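Local atomic coordinates of tyrosine--tRNA ligase (Pyrococcus horikoshii, PDB entry 2CYC), a protein that binds tyrosine and probably joins it to tRNA(Tyr), first activating the amino acid with ATP and then transferring it to the acceptor end of the tRNA. Residues Glu92-Tyr97 with Pro364-Met368; Ile263-Pro267 with Ile354-Phe358. All blocks are in the same frame, centred on the assembly; numbering follows the deposited sequence.

Contact 1 (Glu92-Tyr97 with Pro364-Met368); sequences EVALKY and PLELM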
loop_
_atom_site.group_PDB
_atom_site.type_symbol
_atom_site.label_atom_id
_atom_site.label_comp_id
_atom_site.label_asym_id
_atom_site.label_seq_id
_atom_site.Cartn_x
_atom_site.Cartn_y
_atom_site.Cartn_z
ATOM N N GLU A 92 -19.594 4.596 13.082
ATOM C CA GLU A 92 -20.832 5.005 13.717
ATOM C C GLU A 92 -20.909 6.532 13.720
ATOM O O GLU A 92 -21.956 7.118 13.419
ATOM C CB GLU A 92 -20.895 4.471 15.152
ATOM C CG GLU A 92 -21.964 5.159 15.982
ATOM C CD GLU A 92 -22.250 4.451 17.287
ATOM O OE1 GLU A 92 -21.288 3.977 17.933
ATOM O OE2 GLU A 92 -23.439 4.383 17.670
ATOM N N VAL A 93 -19.788 7.164 14.065
ATOM C CA VAL A 93 -19.698 8.618 14.105
ATOM C C VAL A 93 -19.933 9.220 12.722
ATOM O O VAL A 93 -20.654 10.205 12.575
ATOM C CB VAL A 93 -18.312 9.081 14.616
ATOM C CG1 VAL A 93 -18.145 10.577 14.391
ATOM C CG2 VAL A 93 -18.168 8.756 16.111
ATOM N N ALA A 94 -19.315 8.623 11.710
ATOM C CA ALA A 94 -19.452 9.107 10.343
ATOM C C ALA A 94 -20.924 9.149 9.916
ATOM O O ALA A 94 -21.410 10.160 9.410
ATOM C CB ALA A 94 -18.646 8.204 9.392
ATOM N N LEU A 95 -21.628 8.045 10.141
ATOM C CA LEU A 95 -23.032 7.927 9.774
ATOM C C LEU A 95 -24.035 8.606 10.705
ATOM O O LEU A 95 -25.054 9.117 10.251
ATOM C CB LEU A 95 -23.399 6.443 9.645
ATOM C CG LEU A 95 -23.343 5.832 8.239
ATOM C CD1 LEU A 95 -22.096 6.296 7.504
ATOM C CD2 LEU A 95 -23.387 4.319 8.350
ATOM N N LYS A 96 -23.755 8.626 12.000
ATOM C CA LYS A 96 -24.705 9.210 12.934
ATOM C C LYS A 96 -24.501 10.665 13.291
ATOM O O LYS A 96 -25.441 11.332 13.723
ATOM C CB LYS A 96 -24.760 8.364 14.206
ATOM C CG LYS A 96 -25.395 7.003 13.987
ATOM C CD LYS A 96 -25.403 6.191 15.274
ATOM C CE LYS A 96 -26.149 4.873 15.098
ATOM N NZ LYS A 96 -26.131 4.048 16.343
ATOM N N TYR A 97 -23.286 11.165 13.116
ATOM C CA TYR A 97 -23.018 12.564 13.438
ATOM C C TYR A 97 -22.508 13.390 12.270
ATOM O O TYR A 97 -23.113 14.391 11.893
ATOM C CB TYR A 97 -21.996 12.681 14.569
ATOM C CG TYR A 97 -21.449 14.088 14.708
ATOM C CD1 TYR A 97 -22.237 15.115 15.240
ATOM C CD2 TYR A 97 -20.171 14.409 14.245
ATOM C CE1 TYR A 97 -21.769 16.422 15.307
ATOM C CE2 TYR A 97 -19.692 15.718 14.302
ATOM C CZ TYR A 97 -20.497 16.720 14.835
ATOM O OH TYR A 97 -20.031 18.013 14.903
ATOM N N PRO A 364 -27.055 12.335 18.014
ATOM C CA PRO A 364 -25.733 12.653 17.463
ATOM C C PRO A 364 -24.730 13.243 18.459
ATOM O O PRO A 364 -23.618 12.733 18.606
ATOM C CB PRO A 364 -26.060 13.609 16.320
ATOM C CG PRO A 364 -27.388 13.092 15.824
ATOM C CD PRO A 364 -28.127 12.841 17.133
ATOM N N LEU A 365 -25.117 14.310 19.144
ATOM C CA LEU A 365 -24.213 14.939 20.094
ATOM C C LEU A 365 -23.951 14.076 21.324
ATOM O O LEU A 365 -22.874 14.148 21.919
ATOM C CB LEU A 365 -24.746 16.319 20.495
ATOM C CG LEU A 365 -24.661 17.340 19.353
ATOM C CD1 LEU A 365 -25.074 18.732 19.857
ATOM C CD2 LEU A 365 -23.227 17.366 18.810
ATOM N N GLU A 366 -24.926 13.257 21.708
ATOM C CA GLU A 366 -24.731 12.374 22.852
ATOM C C GLU A 366 -23.658 11.357 22.447
ATOM O O GLU A 366 -22.746 11.062 23.217
ATOM C CB GLU A 366 -26.044 11.677 23.220
ATOM C CG GLU A 366 -27.134 12.667 23.619
ATOM C CD GLU A 366 -28.465 12.012 23.948
ATOM O OE1 GLU A 366 -28.972 11.221 23.121
ATOM O OE2 GLU A 366 -29.012 12.303 25.034
ATOM N N LEU A 367 -23.759 10.836 21.228
ATOM C CA LEU A 367 -22.764 9.884 20.749
ATOM C C LEU A 367 -21.378 10.525 20.838
ATOM O O LEU A 367 -20.448 9.930 21.377
ATOM C CB LEU A 367 -23.049 9.492 19.295
ATOM C CG LEU A 367 -21.883 8.857 18.522
ATOM C CD1 LEU A 367 -21.434 7.548 19.202
ATOM C CD2 LEU A 367 -22.327 8.581 17.081
ATOM N N MET A 368 -21.251 11.744 20.318
ATOM C CA MET A 368 -19.974 12.459 20.331
ATOM C C MET A 368 -19.391 12.651 21.726
ATOM O O MET A 368 -18.184 12.498 21.919
ATOM C CB MET A 368 -20.114 13.825 19.651
ATOM C CG MET A 368 -20.368 13.752 18.146
ATOM S SD MET A 368 -19.189 12.659 17.286
ATOM C CE MET A 368 -17.697 13.719 17.191
#
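Leu367 reaches across from segment 364-368 and divides its two methyl groups between different parts of segment 92-97. CD2 packs on methylenes, 3.6 Å from CG of Glu92 and 3.8 Å from CB of Lys96, while CD1 lies against the Glu92 carboxylate, 3.7 Å from its CD. With CG anti to the backbone N (chi1 162°), the fork of the leucine spans both residues. Glu92 and Lys96, one turn apart, are tied by a salt bridge of 3.0 Å from NZ to OE2; the charges of the pair satisfy each other, while CG of Glu92 and CB of Lys96 are left for the leucine.

Deeper in the interface Tyr97 and Met368 meet at about a right angle. CG of Met368 stands over one face of the ring, 3.8 Å from the centroid, as a CH-pi contact, and the bent chain brings SD to the same ring obliquely, in a Met-aromatic contact. A flexible thioether suits this place, since SD also reaches CG1 of Val93 at 3.7 Å. Pro364 CB comes at the ring edge, and Leu365 CD2 approaches CE1 obliquely. The hydroxyl is hydrogen-bonded to NE2 of His264 and to the backbone N of Ile46, so the buried phenol is not left unsatisfied.

The axes of the two segments approach to 9.6 Å at 155°, the packing of a nearly antiparallel helix pair, which joins helix 87-108 of the class I synthetase core to the C-terminal helix 363-370.

Contact 2 (Ile263-Pro267 with Ile354-Phe358); sequences IHDSP and IRRYF
His264 turns the edge of its imidazole toward the face of Phe358, an edge-to-face pair with centroids 5.4 Å apart and planes at 79°. CD2 is the atom that leads, lying above the rim of the phenyl ring, and CB follows at 4.0 Å from Phe358 CD1. Placing CG between the backbone N and the carbonyl carbon (chi1 39°) is what lets the CD2 edge meet Phe358. Beside this pair, Ile263 and Ile354 cross at about a right angle, CB of Ile263 meeting CD1 of Ile354 at 3.9 Å; branched aliphatic chains fill the buried side well.

Arg355 carries the other end. Its methylenes run alongside the loop, CD passing 3.2 Å from Asp265 O, and a bend at chi3 (-59°) turns one guanidinium face to Pro267, whose CG sits 3.8 Å from NE. A water at the guanidinium edge, in its plane, accepts from NH1 of Arg355 at 2.9 Å and donates to the carbonyl oxygen of Ile263 at 3.0 Å and, less certainly because the distance is too short, to Asp265 O.

Further out, NH2 of Arg355 is hydrogen-bonded to Ile348 O, Asp265 forms a salt bridge with Lys273, and the imidazole is steadied through NE2 by Tyr97. The Ser266 side chain caps a backbone N in the first turn of helix 267-276, and Glu269 OE1 accepts from Ser266 N, consistent with a capping box.

The loop is thus held to helix 352-360 by ring and methyl packing together with a single water, which the positive charge of Arg355 would polarise, probably making it a better donor to the Ile263 carbonyl.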
loop_
_atom_site.group_PDB
_atom_site.type_symbol
_atom_site.label_atom_id
_atom_site.label_comp_id
_atom_site.label_asym_id
_atom_site.label_seq_id
_atom_site.Cartn_x
_atom_site.Cartn_y
_atom_site.Cartn_z
ATOM N N ILE A 263 -20.141 24.169 14.350
ATOM C CA ILE A 263 -21.443 24.511 13.797
ATOM C C ILE A 263 -22.591 24.499 14.798
ATOM O O ILE A 263 -23.542 25.265 14.649
ATOM C CB ILE A 263 -21.799 23.605 12.585
ATOM C CG1 ILE A 263 -21.800 22.132 12.995
ATOM C CG2 ILE A 263 -20.808 23.843 11.452
ATOM C CD1 ILE A 263 -22.218 21.213 11.854
ATOM N N HIS A 264 -22.502 23.649 15.819
ATOM C CA HIS A 264 -23.555 23.581 16.820
ATOM C C HIS A 264 -23.216 24.251 18.157
ATOM O O HIS A 264 -23.894 24.015 19.157
ATOM C CB HIS A 264 -23.960 22.120 17.054
ATOM C CG HIS A 264 -22.804 21.171 17.040
ATOM N ND1 HIS A 264 -21.799 21.212 17.982
ATOM C CD2 HIS A 264 -22.456 20.205 16.157
ATOM C CE1 HIS A 264 -20.878 20.316 17.677
ATOM N NE2 HIS A 264 -21.252 19.691 16.572
ATOM N N ASP A 265 -22.177 25.080 18.191
ATOM C CA ASP A 265 -21.843 25.772 19.443
ATOM C C ASP A 265 -23.027 26.658 19.873
ATOM O O ASP A 265 -23.699 27.267 19.035
ATOM C CB ASP A 265 -20.595 26.649 19.275
ATOM C CG ASP A 265 -19.296 25.872 19.455
ATOM O OD1 ASP A 265 -19.346 24.723 19.954
ATOM O OD2 ASP A 265 -18.223 26.421 19.112
ATOM N N SER A 266 -23.284 26.734 21.175
ATOM C CA SER A 266 -24.399 27.540 21.668
ATOM C C SER A 266 -24.129 29.025 21.433
ATOM O O SER A 266 -22.989 29.426 21.164
ATOM C CB SER A 266 -24.604 27.303 23.164
ATOM O OG SER A 266 -23.552 27.896 23.911
ATOM N N PRO A 267 -25.176 29.864 21.528
ATOM C CA PRO A 267 -24.984 31.301 21.318
ATOM C C PRO A 267 -23.936 31.845 22.284
ATOM O O PRO A 267 -23.089 32.644 21.902
ATOM C CB PRO A 267 -26.373 31.879 21.581
ATOM C CG PRO A 267 -27.285 30.759 21.127
ATOM C CD PRO A 267 -26.606 29.545 21.718
ATOM N N ILE A 354 -28.947 24.895 12.463
ATOM C CA ILE A 354 -28.141 23.753 12.856
ATOM C C ILE A 354 -28.350 23.440 14.336
ATOM O O ILE A 354 -28.559 22.279 14.710
ATOM C CB ILE A 354 -26.653 24.023 12.558
ATOM C CG1 ILE A 354 -26.485 24.283 11.053
ATOM C CG2 ILE A 354 -25.801 22.848 13.020
ATOM C CD1 ILE A 354 -25.044 24.492 10.587
ATOM N N ARG A 355 -28.301 24.466 15.177
ATOM C CA ARG A 355 -28.514 24.257 16.605
ATOM C C ARG A 355 -29.905 23.663 16.827
ATOM O O ARG A 355 -30.069 22.710 17.597
ATOM C CB ARG A 355 -28.392 25.573 17.386
ATOM C CG ARG A 355 -26.982 26.137 17.487
ATOM C CD ARG A 355 -26.908 27.213 18.576
ATOM N NE ARG A 355 -27.823 28.328 18.320
ATOM C CZ ARG A 355 -27.607 29.289 17.426
ATOM N NH1 ARG A 355 -26.496 29.283 16.694
ATOM N NH2 ARG A 355 -28.507 30.255 17.254
ATOM N N ARG A 356 -30.907 24.219 16.146
ATOM C CA ARG A 356 -32.266 23.709 16.293
ATOM C C ARG A 356 -32.356 22.229 15.944
ATOM O O ARG A 356 -33.063 21.477 16.612
ATOM C CB ARG A 356 -33.262 24.508 15.440
ATOM C CG ARG A 356 -33.785 25.757 16.156
ATOM C CD ARG A 356 -34.966 26.419 15.441
ATOM N NE ARG A 356 -34.599 27.073 14.183
ATOM C CZ ARG A 356 -34.759 26.531 12.978
ATOM N NH1 ARG A 356 -34.395 27.203 11.888
ATOM N NH2 ARG A 356 -35.291 25.318 12.862
ATOM N N TYR A 357 -31.639 21.804 14.910
ATOM C CA TYR A 357 -31.686 20.406 14.533
ATOM C C TYR A 357 -31.078 19.527 15.618
ATOM O O TYR A 357 -31.692 18.549 16.062
ATOM C CB TYR A 357 -30.958 20.156 13.206
ATOM C CG TYR A 357 -30.944 18.687 12.842
ATOM C CD1 TYR A 357 -29.975 17.834 13.363
ATOM C CD2 TYR A 357 -31.966 18.129 12.074
ATOM C CE1 TYR A 357 -30.028 16.467 13.150
ATOM C CE2 TYR A 357 -32.027 16.753 11.846
ATOM C CZ TYR A 357 -31.056 15.928 12.397
ATOM O OH TYR A 357 -31.122 14.560 12.236
ATOM N N PHE A 358 -29.872 19.867 16.060
ATOM C CA PHE A 358 -29.247 19.045 17.072
ATOM C C PHE A 358 -29.940 19.124 18.417
ATOM O O PHE A 358 -29.775 18.245 19.254
ATOM C CB PHE A 358 -27.764 19.374 17.182
ATOM C CG PHE A 358 -26.961 18.852 16.020
ATOM C CD1 PHE A 358 -26.472 19.714 15.039
ATOM C CD2 PHE A 358 -26.730 17.481 15.883
ATOM C CE1 PHE A 358 -25.759 19.217 13.934
ATOM C CE2 PHE A 358 -26.019 16.971 14.786
ATOM C CZ PHE A 358 -25.533 17.844 13.809
HETATM O O HOH W 1 -24.222 27.451 16.577
#

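Overall arrangement
Along the chain, helix 87-108 comes early, between strands 69-72 and 117-120 of the central sheet. Its segment 92-97 waits until 364-368, near the C terminus, before contact 1 closes a loop with 266 residues between the segments. Contact 2 is nested inside that loop: 263-267, which follows the KMSKS region, meets 354-358 across 86 residues. The second partners lie on successive helices, 352-360 and 363-370, so these two C-terminal helices tie helix 87-108 of the core to the loop before helix 267-276. The hydrogen bond between Tyr97 and His264 joins the two contacts directly, while Pro364 and Leu365 pack on Phe358.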